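Local structure of Cg9734-pa (2BK9) at residues T90-S95 with E104-L109; A26-F31 with G63-V68. The protein binds a heme whose iron is held between two axial histidines, and probably carries oxygen as other members of the globin family do. The protein carries 1 engineered substitution. All blocks are in the same frame, centred on the assembly; numbering follows the deposited sequence. Where two conformers were deposited one is given.

Contact 1: T90-S95 with E104-L109; sequences TKIAVS and ESYNQL. With HEM (protoporphyrin IX containing Fe), chain B.
Tyr106 reaches from segment 104-109 to the backbone of segment 90-95, its hydroxyl OH lying 3.9 Å from Ala93 CA and 4.0 Å from Ile92 O. Neither approach is a hydrogen bond; instead, a water lies at the ring edge, in its plane, 2.7 Å from Tyr106 OH, and this water donates a hydrogen bond to Ala93 O. With its CG anti to the carbonyl carbon (chi1 -80°), the tyrosine spans the 9.9 Å between Tyr106 CA and Ala93 CA, and its ring passes the heme obliquely. Ile92 starts toward segment 104-109 but then turns along the porphyrin: CG2 rests 3.9 Å from HEM C2B, and CD1 meets methyl CMA of the heme. An alanine here would remove CG2 and CD1 and would probably leave pyrrole carbon C2B and methyl CMA without that apolar cover. From the other helix, Leu109 sets CD2 3.6 Å from HEM CAB, while Ser105 OG, hydrogen-bonded to Asn38, lies 3.5 Å from HEM CAC. The main-chain oxygen of Ile92 is also hydrogen-bonded to ND1 of His96, an axial ligand of the iron, and the side chain of Tyr106 lies close to that histidine. Helices 81-96 and 103-120, the F and G helices, build part of the proximal wall of the globin heme pocket, with Leu109 at the heme's rim.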
ATOM      1  N   THR A  90       3.726  -4.749  10.996  1.00  4.83           N
ATOM      2  CA  THR A  90       3.537  -6.062  11.570  1.00  5.36           C
ATOM      3  C   THR A  90       2.068  -6.332  11.788  1.00  5.64           C
ATOM      4  O   THR A  90       1.546  -7.413  11.492  1.00  5.57           O
ATOM      5  CB  THR A  90       4.339  -6.226  12.845  1.00  5.65           C
ATOM      6  OG1 THR A  90       5.741  -6.142  12.543  1.00  6.76           O
ATOM      7  CG2 THR A  90       4.085  -7.593  13.458  1.00  6.52           C
ATOM      8  N   LYS A  91       1.351  -5.315  12.250  1.00  5.85           N
ATOM      9  CA  LYS A  91      -0.078  -5.466  12.477  1.00  5.80           C
ATOM     10  C   LYS A  91      -0.822  -5.677  11.152  1.00  5.70           C
ATOM     11  O   LYS A  91      -1.671  -6.560  11.052  1.00  6.00           O
ATOM     12  CB  LYS A  91      -0.649  -4.284  13.261  1.00  7.12           C
ATOM     13  CG  LYS A  91      -2.144  -4.410  13.448  1.00  7.36           C
ATOM     14  CD  LYS A  91      -2.698  -3.371  14.406  1.00  9.72           C
ATOM     15  CE  LYS A  91      -4.164  -3.591  14.618  1.00 11.19           C
ATOM     16  NZ  LYS A  91      -4.448  -4.748  15.525  1.00 17.56           N
ATOM     17  N   ILE A  92      -0.463  -4.936  10.124  1.00  5.68           N
ATOM     18  CA  ILE A  92      -1.068  -5.186   8.813  1.00  6.35           C
ATOM     19  C   ILE A  92      -0.803  -6.621   8.368  1.00  5.26           C
ATOM     20  O   ILE A  92      -1.704  -7.329   7.912  1.00  5.58           O
ATOM     21  CB  ILE A  92      -0.516  -4.200   7.781  1.00  6.65           C
ATOM     22  CG1 ILE A  92      -0.932  -2.760   8.109  1.00  8.01           C
ATOM     23  CG2 ILE A  92      -0.965  -4.568   6.388  1.00  7.11           C
ATOM     24  CD1 ILE A  92      -2.396  -2.538   8.217  1.00  9.61           C
ATOM     25  N   ALA A  93       0.421  -7.089   8.499  1.00  5.01           N
ATOM     26  CA  ALA A  93       0.757  -8.431   8.056  1.00  5.66           C
ATOM     27  C   ALA A  93      -0.094  -9.463   8.805  1.00  4.88           C
ATOM     28  O   ALA A  93      -0.700 -10.362   8.206  1.00  5.38           O
ATOM     29  CB  ALA A  93       2.219  -8.724   8.245  1.00  6.52           C
ATOM     30  N   VAL A  94      -0.131  -9.328  10.111  1.00  4.96           N
ATOM     31  CA  VAL A  94      -0.855 -10.326  10.879  1.00  5.84           C
ATOM     32  C   VAL A  94      -2.345 -10.248  10.562  1.00  5.23           C
ATOM     33  O   VAL A  94      -3.008 -11.303  10.497  1.00  5.35           O
ATOM     34  CB  VAL A  94      -0.529 -10.165  12.357  1.00  6.45           C
ATOM     35  CG1 VAL A  94      -1.386 -11.087  13.183  1.00  6.81           C
ATOM     36  CG2 VAL A  94       0.957 -10.480  12.568  1.00  7.54           C
ATOM     37  N   SER A  95      -2.880  -9.076  10.299  1.00  5.71           N
ATOM     38  CA  SER A  95      -4.290  -8.932   9.970  1.00  6.36           C
ATOM     39  C   SER A  95      -4.696  -9.696   8.713  1.00  5.75           C
ATOM     40  O   SER A  95      -5.871 -10.010   8.550  1.00  7.13           O
ATOM     41  CB  SER A  95      -4.651  -7.437   9.786  1.00  6.01           C
ATOM     42  OG  SER A  95      -4.714  -6.804  11.029  1.00  7.37           O
ATOM     43  N   GLU A 104       3.384 -13.129  -3.191  1.00  5.28           N
ATOM     44  CA  GLU A 104       3.101 -12.733  -4.542  1.00  5.69           C
ATOM     45  C   GLU A 104       1.990 -11.683  -4.617  1.00  5.17           C
ATOM     46  O   GLU A 104       2.140 -10.703  -5.343  1.00  5.05           O
ATOM     47  CB  GLU A 104       2.732 -13.967  -5.393  1.00  6.07           C
ATOM     48  CG  GLU A 104       2.491 -13.572  -6.838  1.00  6.99           C
ATOM     49  CD  GLU A 104       1.906 -14.622  -7.714  1.00  9.62           C
ATOM     50  OE1 GLU A 104       2.080 -14.528  -8.951  1.00 11.30           O
ATOM     51  OE2 GLU A 104       1.292 -15.558  -7.173  1.00 11.95           O
ATOM     52  N   SER A 105       0.910 -11.896  -3.870  1.00  4.68           N
ATOM     53  CA  SER A 105      -0.164 -10.924  -3.847  1.00  5.15           C
ATOM     54  C   SER A 105       0.307  -9.566  -3.343  1.00  4.60           C
ATOM     55  O   SER A 105       0.003  -8.533  -3.937  1.00  5.41           O
ATOM     56  CB  SER A 105      -1.282 -11.464  -2.968  1.00  5.22           C
ATOM     57  OG  SER A 105      -2.360 -10.601  -2.869  1.00  6.39           O
ATOM     58  N   TYR A 106       1.040  -9.518  -2.234  1.00  4.61           N
ATOM     59  CA  TYR A 106       1.627  -8.283  -1.784  1.00  5.04           C
ATOM     60  C   TYR A 106       2.514  -7.650  -2.864  1.00  5.19           C
ATOM     61  O   TYR A 106       2.457  -6.437  -3.085  1.00  5.58           O
ATOM     62  CB  TYR A 106       2.430  -8.449  -0.514  1.00  5.27           C
ATOM     63  CG  TYR A 106       1.606  -8.496   0.752  1.00  5.69           C
ATOM     64  CD1 TYR A 106       0.968  -7.371   1.242  1.00  6.11           C
ATOM     65  CD2 TYR A 106       1.518  -9.673   1.480  1.00  5.53           C
ATOM     66  CE1 TYR A 106       0.268  -7.375   2.414  1.00  6.29           C
ATOM     67  CE2 TYR A 106       0.822  -9.691   2.677  1.00  5.81           C
ATOM     68  CZ  TYR A 106       0.220  -8.541   3.158  1.00  6.12           C
ATOM     69  OH  TYR A 106      -0.439  -8.530   4.346  1.00  6.40           O
ATOM     70  N   ASN A 107       3.347  -8.436  -3.523  1.00  4.80           N
ATOM     71  CA  ASN A 107       4.240  -7.903  -4.552  1.00  5.96           C
ATOM     72  C   ASN A 107       3.455  -7.390  -5.758  1.00  6.04           C
ATOM     73  O   ASN A 107       3.843  -6.387  -6.363  1.00  7.01           O
ATOM     74  CB  ASN A 107       5.294  -8.926  -4.927  1.00  6.51           C
ATOM     75  CG  ASN A 107       6.370  -9.037  -3.890  1.00  6.83           C
ATOM     76  OD1 ASN A 107       6.710  -8.062  -3.212  1.00  8.48           O
ATOM     77  ND2 ASN A 107       6.918 -10.254  -3.731  1.00  6.89           N
ATOM     78  N   GLN A 108       2.332  -8.024  -6.084  1.00  6.01           N
ATOM     79  CA  GLN A 108       1.417  -7.520  -7.087  1.00  5.90           C
ATOM     80  C   GLN A 108       0.931  -6.110  -6.704  1.00  6.04           C
ATOM     81  O   GLN A 108       0.954  -5.177  -7.509  1.00  6.57           O
ATOM     82  CB  GLN A 108       0.228  -8.492  -7.252  1.00  5.76           C
ATOM     83  CG  GLN A 108       0.585  -9.751  -7.988  1.00  5.88           C
ATOM     84  CD  GLN A 108      -0.502 -10.807  -7.908  1.00  5.59           C
ATOM     85  OE1 GLN A 108      -1.406 -10.727  -7.081  1.00  6.82           O
ATOM     86  NE2 GLN A 108      -0.418 -11.804  -8.767  1.00  7.15           N
ATOM     87  N   LEU A 109       0.504  -5.936  -5.456  1.00  5.65           N
ATOM     88  CA  LEU A 109       0.033  -4.649  -5.008  1.00  6.09           C
ATOM     89  C   LEU A 109       1.156  -3.624  -4.988  1.00  6.19           C
ATOM     90  O   LEU A 109       0.928  -2.448  -5.278  1.00  6.25           O
ATOM     91  CB  LEU A 109      -0.616  -4.776  -3.614  1.00  5.95           C
ATOM     92  CG  LEU A 109      -1.293  -3.502  -3.120  1.00  6.06           C
ATOM     93  CD1 LEU A 109      -2.473  -3.093  -3.939  1.00  7.12           C
ATOM     94  CD2 LEU A 109      -1.707  -3.626  -1.670  1.00  7.08           C
TER
HETATM   95  CHA HEM B1154      -8.448  -6.218   5.256  1.00  7.27           C
HETATM   96  CHB HEM B1154      -4.913  -2.967   5.003  1.00  6.82           C
HETATM   97  CHC HEM B1154      -3.148  -5.334   1.265  1.00  6.37           C
HETATM   98  CHD HEM B1154      -6.892  -8.287   1.228  1.00  5.75           C
HETATM   99  C1A HEM B1154      -7.598  -5.182   5.540  1.00  7.00           C
HETATM  100  C2A HEM B1154      -7.649  -4.359   6.750  1.00  8.47           C
HETATM  101  C3A HEM B1154      -6.649  -3.449   6.708  1.00  7.51           C
HETATM  102  C4A HEM B1154      -5.991  -3.670   5.453  1.00  6.82           C
HETATM  103  CMA HEM B1154      -6.227  -2.349   7.701  1.00  8.52           C
HETATM  104  CAA HEM B1154      -8.683  -4.557   7.864  1.00  9.39           C
HETATM  105  CBA HEM B1154      -8.316  -5.757   8.738  1.00  9.16           C
HETATM  106  CGA HEM B1154      -9.450  -5.945   9.710  1.00 11.81           C
HETATM  107  O1A HEM B1154     -10.507  -6.528   9.326  1.00 14.89           O
HETATM  108  O2A HEM B1154      -9.299  -5.526  10.870  1.00 13.82           O
HETATM  109  C1B HEM B1154      -4.137  -3.290   3.915  1.00  6.44           C
HETATM  110  C2B HEM B1154      -2.906  -2.630   3.582  1.00  6.29           C
HETATM  111  C3B HEM B1154      -2.409  -3.302   2.526  1.00  6.01           C
HETATM  112  C4B HEM B1154      -3.277  -4.402   2.236  1.00  5.12           C
HETATM  113  CMB HEM B1154      -2.359  -1.428   4.300  1.00  7.17           C
HETATM  114  CAB HEM B1154      -1.121  -3.093   1.827  1.00  7.68           C
HETATM  115  CBB HEM B1154      -0.522  -1.931   1.646  1.00  9.81           C
HETATM  116  C1C HEM B1154      -3.984  -6.348   0.916  1.00  5.89           C
HETATM  117  C2C HEM B1154      -3.789  -7.318  -0.156  1.00  5.96           C
HETATM  118  C3C HEM B1154      -4.862  -8.106  -0.212  1.00  6.21           C
HETATM  119  C4C HEM B1154      -5.741  -7.684   0.848  1.00  5.69           C
HETATM  120  CMC HEM B1154      -2.535  -7.384  -1.026  1.00  7.09           C
HETATM  121  CAC HEM B1154      -5.062  -9.221  -1.204  1.00  6.24           C
HETATM  122  CBC HEM B1154      -6.202  -9.686  -1.668  1.00  8.10           C
HETATM  123  C1D HEM B1154      -7.666  -7.988   2.299  1.00  5.69           C
HETATM  124  C2D HEM B1154      -8.793  -8.713   2.708  1.00  6.60           C
HETATM  125  C3D HEM B1154      -9.275  -8.100   3.897  1.00  7.40           C
HETATM  126  C4D HEM B1154      -8.358  -7.023   4.154  1.00  6.73           C
HETATM  127  CMD HEM B1154      -9.416  -9.890   1.978  1.00  7.20           C
HETATM  128  CAD HEM B1154     -10.473  -8.544   4.694  1.00  7.90           C
HETATM  129  CBD HEM B1154     -11.749  -7.997   4.136  1.00  8.24           C
HETATM  130  CGD HEM B1154     -12.969  -8.435   4.882  1.00 10.39           C
HETATM  131  O1D HEM B1154     -14.099  -8.167   4.409  1.00 12.81           O
HETATM  132  O2D HEM B1154     -12.828  -9.056   5.968  1.00 11.50           O
HETATM  133  NA  HEM B1154      -6.556  -4.759   4.784  1.00  6.20           N
HETATM  134  NB  HEM B1154      -4.362  -4.386   3.074  1.00  5.44           N
HETATM  135  NC  HEM B1154      -5.189  -6.600   1.519  1.00  5.70           N
HETATM  136  ND  HEM B1154      -7.404  -6.973   3.193  1.00  6.51           N
HETATM  137 FE   HEM B1154      -5.911  -5.660   3.141  1.00  5.51          FE
HETATM  138  O   HOH W   1      -0.026 -10.835   5.621  1.00  6.33           O

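Contact 2: A26-F31 with G63-V68; sequences AILTQF and GRIIRV. With HEM (protoporphyrin IX containing Fe), chain B.
The helical segments 26-31 and 63-68 have axes 10.4 Å apart at 125°, steeply inclined and nearer antiparallel than parallel, and their backbones come closest at Ile27 and Ile65, where the CA atoms are 8.7 Å apart. Branched aliphatic side chains fill the space between them. Ile27 is the main contributor from the first helix: its CG1 stands anti to the carbonyl carbon (chi1 -67°) and the chain then extends, carrying CD1 into the interface. There CD1 faces two residues of the second helix, approaching Ile66 CD1 to 4.0 Å and lying a little farther from Ile65 CG2. The side chains of Ile27 and Ile66 cross at a slant, with their terminal methyls meeting. From the next residue, Leu28, CD1 faces Ile65 CD1 at 4.2 Å; Leu28 was modelled in two conformers, so this second touch on Ile65 is less certain than that of Ile27. The same isoleucine also turns toward the porphyrin, its CG1 lying 4.0 Å from HEM C2B, which makes it a bridge between helix packing and cofactor.

Other residues of both segments continue along the heme. Phe31 brings its CZ to 3.7 Å from HEM CMC, with HEM CAC at the ring edge and in its plane. Arg64 lays its aliphatic part against the porphyrin, CD 3.5 Å from HEM C3A, and HEM CAA sits over one face of its guanidinium, offset toward the rim; Val68 packs on methyl CMB. Leu28 also touches His61, the axial ligand on this side of the iron. The pairing of the B and E helices on the distal side of the heme belongs to the globin fold; here Ile65 carries it onto the porphyrin.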
ATOM      1  N   ALA A  26      -7.749   4.029  -7.485  1.00  4.17           N
ATOM      2  CA  ALA A  26      -6.805   3.797  -8.582  1.00  4.47           C
ATOM      3  C   ALA A  26      -5.902   2.605  -8.266  1.00  4.80           C
ATOM      4  O   ALA A  26      -5.626   1.754  -9.115  1.00  5.32           O
ATOM      5  CB  ALA A  26      -5.987   5.044  -8.876  1.00  5.05           C
ATOM      6  N   ILE A  27      -5.408   2.543  -7.041  1.00  4.32           N
ATOM      7  CA  ILE A  27      -4.601   1.435  -6.597  1.00  4.64           C
ATOM      8  C   ILE A  27      -5.380   0.135  -6.680  1.00  4.62           C
ATOM      9  O   ILE A  27      -4.929  -0.854  -7.286  1.00  4.94           O
ATOM     10  CB  ILE A  27      -4.066   1.672  -5.179  1.00  4.63           C
ATOM     11  CG1 ILE A  27      -3.070   2.823  -5.152  1.00  6.27           C
ATOM     12  CG2 ILE A  27      -3.491   0.394  -4.598  1.00  6.20           C
ATOM     13  CD1 ILE A  27      -2.684   3.311  -3.764  1.00  7.73           C
ATOM     14  N   LEU A  28      -6.556   0.097  -6.056  1.00  4.37           N
ATOM     15  CA  LEU A  28      -7.219  -1.184  -5.933  1.00  4.76           C
ATOM     16  C   LEU A  28      -7.873  -1.648  -7.226  1.00  5.20           C
ATOM     17  O   LEU A  28      -7.843  -2.838  -7.525  1.00  5.75           O
ATOM     18  CB  LEU A  28      -8.129  -1.082  -4.712  0.50  6.07           C
ATOM     19  CG  LEU A  28      -8.528  -2.325  -3.996  0.50  5.81           C
ATOM     20  CD1 LEU A  28      -7.342  -3.123  -3.474  0.50  5.18           C
ATOM     21  CD2 LEU A  28      -9.496  -2.024  -2.890  0.50  5.32           C
ATOM     22  N   THR A  29      -8.431  -0.744  -8.022  1.00  4.75           N
ATOM     23  CA  THR A  29      -8.903  -1.178  -9.328  1.00  4.93           C
ATOM     24  C   THR A  29      -7.756  -1.733 -10.183  1.00  5.43           C
ATOM     25  O   THR A  29      -7.951  -2.731 -10.868  1.00  6.49           O
ATOM     26  CB  THR A  29      -9.670  -0.125 -10.120  1.00  5.16           C
ATOM     27  OG1 THR A  29      -8.838   1.008 -10.367  1.00  5.29           O
ATOM     28  CG2 THR A  29     -10.961   0.279  -9.443  1.00  5.76           C
ATOM     29  N   GLN A  30      -6.578  -1.110 -10.133  1.00  5.15           N
ATOM     30  CA  GLN A  30      -5.474  -1.597 -10.942  1.00  5.75           C
ATOM     31  C   GLN A  30      -5.022  -2.976 -10.458  1.00  5.39           C
ATOM     32  O   GLN A  30      -4.709  -3.854 -11.249  1.00  6.16           O
ATOM     33  CB  GLN A  30      -4.301  -0.584 -10.955  1.00  6.06           C
ATOM     34  CG  GLN A  30      -3.107  -1.103 -11.762  1.00  7.56           C
ATOM     35  CD  GLN A  30      -1.843  -0.259 -11.852  1.00  8.63           C
ATOM     36  OE1 GLN A  30      -0.827  -0.736 -12.396  1.00  9.55           O
ATOM     37  NE2 GLN A  30      -1.863   0.983 -11.405  1.00  9.27           N
ATOM     38  N   PHE A  31      -4.969  -3.127  -9.143  1.00  5.01           N
ATOM     39  CA  PHE A  31      -4.632  -4.413  -8.552  1.00  4.53           C
ATOM     40  C   PHE A  31      -5.555  -5.515  -9.090  1.00  4.45           C
ATOM     41  O   PHE A  31      -5.093  -6.557  -9.525  1.00  5.09           O
ATOM     42  CB  PHE A  31      -4.724  -4.245  -7.060  1.00  4.84           C
ATOM     43  CG  PHE A  31      -4.423  -5.458  -6.229  1.00  4.90           C
ATOM     44  CD1 PHE A  31      -3.204  -6.131  -6.302  1.00  5.78           C
ATOM     45  CD2 PHE A  31      -5.333  -5.871  -5.291  1.00  5.40           C
ATOM     46  CE1 PHE A  31      -2.919  -7.178  -5.466  1.00  5.57           C
ATOM     47  CE2 PHE A  31      -5.034  -6.909  -4.430  1.00  6.84           C
ATOM     48  CZ  PHE A  31      -3.817  -7.561  -4.532  1.00  6.27           C
ATOM     49  N   GLY A  63      -9.417   2.996   1.125  1.00  8.63           N
ATOM     50  CA  GLY A  63      -9.130   4.050   2.092  1.00 10.25           C
ATOM     51  C   GLY A  63      -8.145   3.597   3.149  1.00  8.43           C
ATOM     52  O   GLY A  63      -7.282   4.395   3.564  1.00 10.57           O
ATOM     53  N   ARG A  64      -8.196   2.330   3.557  1.00  9.34           N
ATOM     54  CA  ARG A  64      -7.230   1.787   4.491  1.00  9.24           C
ATOM     55  C   ARG A  64      -5.843   1.842   3.933  1.00  8.46           C
ATOM     56  O   ARG A  64      -4.910   2.146   4.655  1.00  8.57           O
ATOM     57  CB  ARG A  64      -7.585   0.341   4.860  1.00  9.73           C
ATOM     58  CG  ARG A  64      -8.705   0.238   5.934  1.00 12.21           C
ATOM     59  CD  ARG A  64      -9.294  -1.150   6.142  1.00 12.63           C
ATOM     60  NE  ARG A  64     -10.120  -1.165   7.354  1.00 14.83           N
ATOM     61  CZ  ARG A  64     -11.388  -1.501   7.437  1.00 18.88           C
ATOM     62  NH1 ARG A  64     -12.056  -1.978   6.412  1.00 19.95           N
ATOM     63  NH2 ARG A  64     -11.975  -1.415   8.616  1.00 20.41           N
ATOM     64  N   ILE A  65      -5.662   1.479   2.682  1.00  7.20           N
ATOM     65  CA  ILE A  65      -4.310   1.514   2.120  1.00  6.62           C
ATOM     66  C   ILE A  65      -3.777   2.949   2.213  1.00  6.34           C
ATOM     67  O   ILE A  65      -2.647   3.175   2.614  1.00  6.89           O
ATOM     68  CB  ILE A  65      -4.346   1.009   0.668  1.00  6.70           C
ATOM     69  CG1 ILE A  65      -4.651  -0.488   0.626  1.00  7.60           C
ATOM     70  CG2 ILE A  65      -3.035   1.313  -0.013  1.00  8.37           C
ATOM     71  CD1 ILE A  65      -4.933  -1.024  -0.740  1.00  7.96           C
ATOM     72  N   ILE A  66      -4.579   3.918   1.788  1.00  5.96           N
ATOM     73  CA  ILE A  66      -4.127   5.320   1.854  1.00  6.11           C
ATOM     74  C   ILE A  66      -3.827   5.760   3.293  1.00  6.44           C
ATOM     75  O   ILE A  66      -2.801   6.383   3.556  1.00  6.17           O
ATOM     76  CB  ILE A  66      -5.149   6.266   1.174  1.00  6.54           C
ATOM     77  CG1 ILE A  66      -5.316   5.910  -0.308  1.00  7.37           C
ATOM     78  CG2 ILE A  66      -4.698   7.705   1.364  1.00  7.46           C
ATOM     79  CD1 ILE A  66      -4.090   6.041  -1.170  1.00  7.87           C
ATOM     80  N   ARG A  67      -4.713   5.430   4.221  1.00  5.89           N
ATOM     81  CA  ARG A  67      -4.534   5.878   5.597  1.00  6.77           C
ATOM     82  C   ARG A  67      -3.347   5.234   6.272  1.00  6.07           C
ATOM     83  O   ARG A  67      -2.673   5.873   7.069  1.00  6.77           O
ATOM     84  CB  ARG A  67      -5.823   5.701   6.371  1.00  8.06           C
ATOM     85  CG  ARG A  67      -6.867   6.790   5.963  1.00 12.15           C
ATOM     86  CD  ARG A  67      -8.154   6.788   6.778  0.70 10.91           C
ATOM     87  NE  ARG A  67      -9.082   5.751   6.332  0.70 13.22           N
ATOM     88  CZ  ARG A  67      -9.898   5.869   5.291  0.70 13.04           C
ATOM     89  NH1 ARG A  67      -9.907   6.948   4.499  0.70 13.93           N
ATOM     90  NH2 ARG A  67     -10.699   4.860   5.012  0.70 15.58           N
ATOM     91  N   VAL A  68      -3.085   3.956   5.999  1.00  5.92           N
ATOM     92  CA  VAL A  68      -1.946   3.309   6.593  1.00  5.87           C
ATOM     93  C   VAL A  68      -0.640   3.886   6.037  1.00  5.50           C
ATOM     94  O   VAL A  68       0.312   4.073   6.785  1.00  5.41           O
ATOM     95  CB  VAL A  68      -2.036   1.766   6.407  1.00  6.21           C
ATOM     96  CG1 VAL A  68      -0.776   1.058   6.839  1.00  7.42           C
ATOM     97  CG2 VAL A  68      -3.238   1.227   7.208  1.00  8.23           C
TER
HETATM   98  CHA HEM B1154      -8.448  -6.218   5.256  1.00  7.27           C
HETATM   99  CHB HEM B1154      -4.913  -2.967   5.003  1.00  6.82           C
HETATM  100  CHC HEM B1154      -3.148  -5.334   1.265  1.00  6.37           C
HETATM  101  CHD HEM B1154      -6.892  -8.287   1.228  1.00  5.75           C
HETATM  102  C1A HEM B1154      -7.598  -5.182   5.540  1.00  7.00           C
HETATM  103  C2A HEM B1154      -7.649  -4.359   6.750  1.00  8.47           C
HETATM  104  C3A HEM B1154      -6.649  -3.449   6.708  1.00  7.51           C
HETATM  105  C4A HEM B1154      -5.991  -3.670   5.453  1.00  6.82           C
HETATM  106  CMA HEM B1154      -6.227  -2.349   7.701  1.00  8.52           C
HETATM  107  CAA HEM B1154      -8.683  -4.557   7.864  1.00  9.39           C
HETATM  108  CBA HEM B1154      -8.316  -5.757   8.738  1.00  9.16           C
HETATM  109  CGA HEM B1154      -9.450  -5.945   9.710  1.00 11.81           C
HETATM  110  O1A HEM B1154     -10.507  -6.528   9.326  1.00 14.89           O
HETATM  111  O2A HEM B1154      -9.299  -5.526  10.870  1.00 13.82           O
HETATM  112  C1B HEM B1154      -4.137  -3.290   3.915  1.00  6.44           C
HETATM  113  C2B HEM B1154      -2.906  -2.630   3.582  1.00  6.29           C
HETATM  114  C3B HEM B1154      -2.409  -3.302   2.526  1.00  6.01           C
HETATM  115  C4B HEM B1154      -3.277  -4.402   2.236  1.00  5.12           C
HETATM  116  CMB HEM B1154      -2.359  -1.428   4.300  1.00  7.17           C
HETATM  117  CAB HEM B1154      -1.121  -3.093   1.827  1.00  7.68           C
HETATM  118  CBB HEM B1154      -0.522  -1.931   1.646  1.00  9.81           C
HETATM  119  C1C HEM B1154      -3.984  -6.348   0.916  1.00  5.89           C
HETATM  120  C2C HEM B1154      -3.789  -7.318  -0.156  1.00  5.96           C
HETATM  121  C3C HEM B1154      -4.862  -8.106  -0.212  1.00  6.21           C
HETATM  122  C4C HEM B1154      -5.741  -7.684   0.848  1.00  5.69           C
HETATM  123  CMC HEM B1154      -2.535  -7.384  -1.026  1.00  7.09           C
HETATM  124  CAC HEM B1154      -5.062  -9.221  -1.204  1.00  6.24           C
HETATM  125  CBC HEM B1154      -6.202  -9.686  -1.668  1.00  8.10           C
HETATM  126  C1D HEM B1154      -7.666  -7.988   2.299  1.00  5.69           C
HETATM  127  C2D HEM B1154      -8.793  -8.713   2.708  1.00  6.60           C
HETATM  128  C3D HEM B1154      -9.275  -8.100   3.897  1.00  7.40           C
HETATM  129  C4D HEM B1154      -8.358  -7.023   4.154  1.00  6.73           C
HETATM  130  CMD HEM B1154      -9.416  -9.890   1.978  1.00  7.20           C
HETATM  131  CAD HEM B1154     -10.473  -8.544   4.694  1.00  7.90           C
HETATM  132  CBD HEM B1154     -11.749  -7.997   4.136  1.00  8.24           C
HETATM  133  CGD HEM B1154     -12.969  -8.435   4.882  1.00 10.39           C
HETATM  134  O1D HEM B1154     -14.099  -8.167   4.409  1.00 12.81           O
HETATM  135  O2D HEM B1154     -12.828  -9.056   5.968  1.00 11.50           O
HETATM  136  NA  HEM B1154      -6.556  -4.759   4.784  1.00  6.20           N
HETATM  137  NB  HEM B1154      -4.362  -4.386   3.074  1.00  5.44           N
HETATM  138  NC  HEM B1154      -5.189  -6.600   1.519  1.00  5.70           N
HETATM  139  ND  HEM B1154      -7.404  -6.973   3.193  1.00  6.51           N
HETATM  140 FE   HEM B1154      -5.911  -5.660   3.141  1.00  5.51          FE

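How the contacts relate
Contact 2 comes first along the chain, joining helices 20-34 and 56-75, and closes before contact 1 opens between helices 81-96 and 103-120. Their centres lie about 13 Å apart, and all four segments belong to the globin fold. The two touch directly where helix 20-34 packs on helix 103-120: Leu109 CD1 comes to 3.7 Å from Ile27 CG2, and Phe31 CE1 lies 3.6 Å from Ser105 O. Both also reach the heme. Contact 1 lies near His96 and contact 2 beside His61, so the pair lines the pocket around an iron bound by both histidines, the hexacoordinate state of this globin.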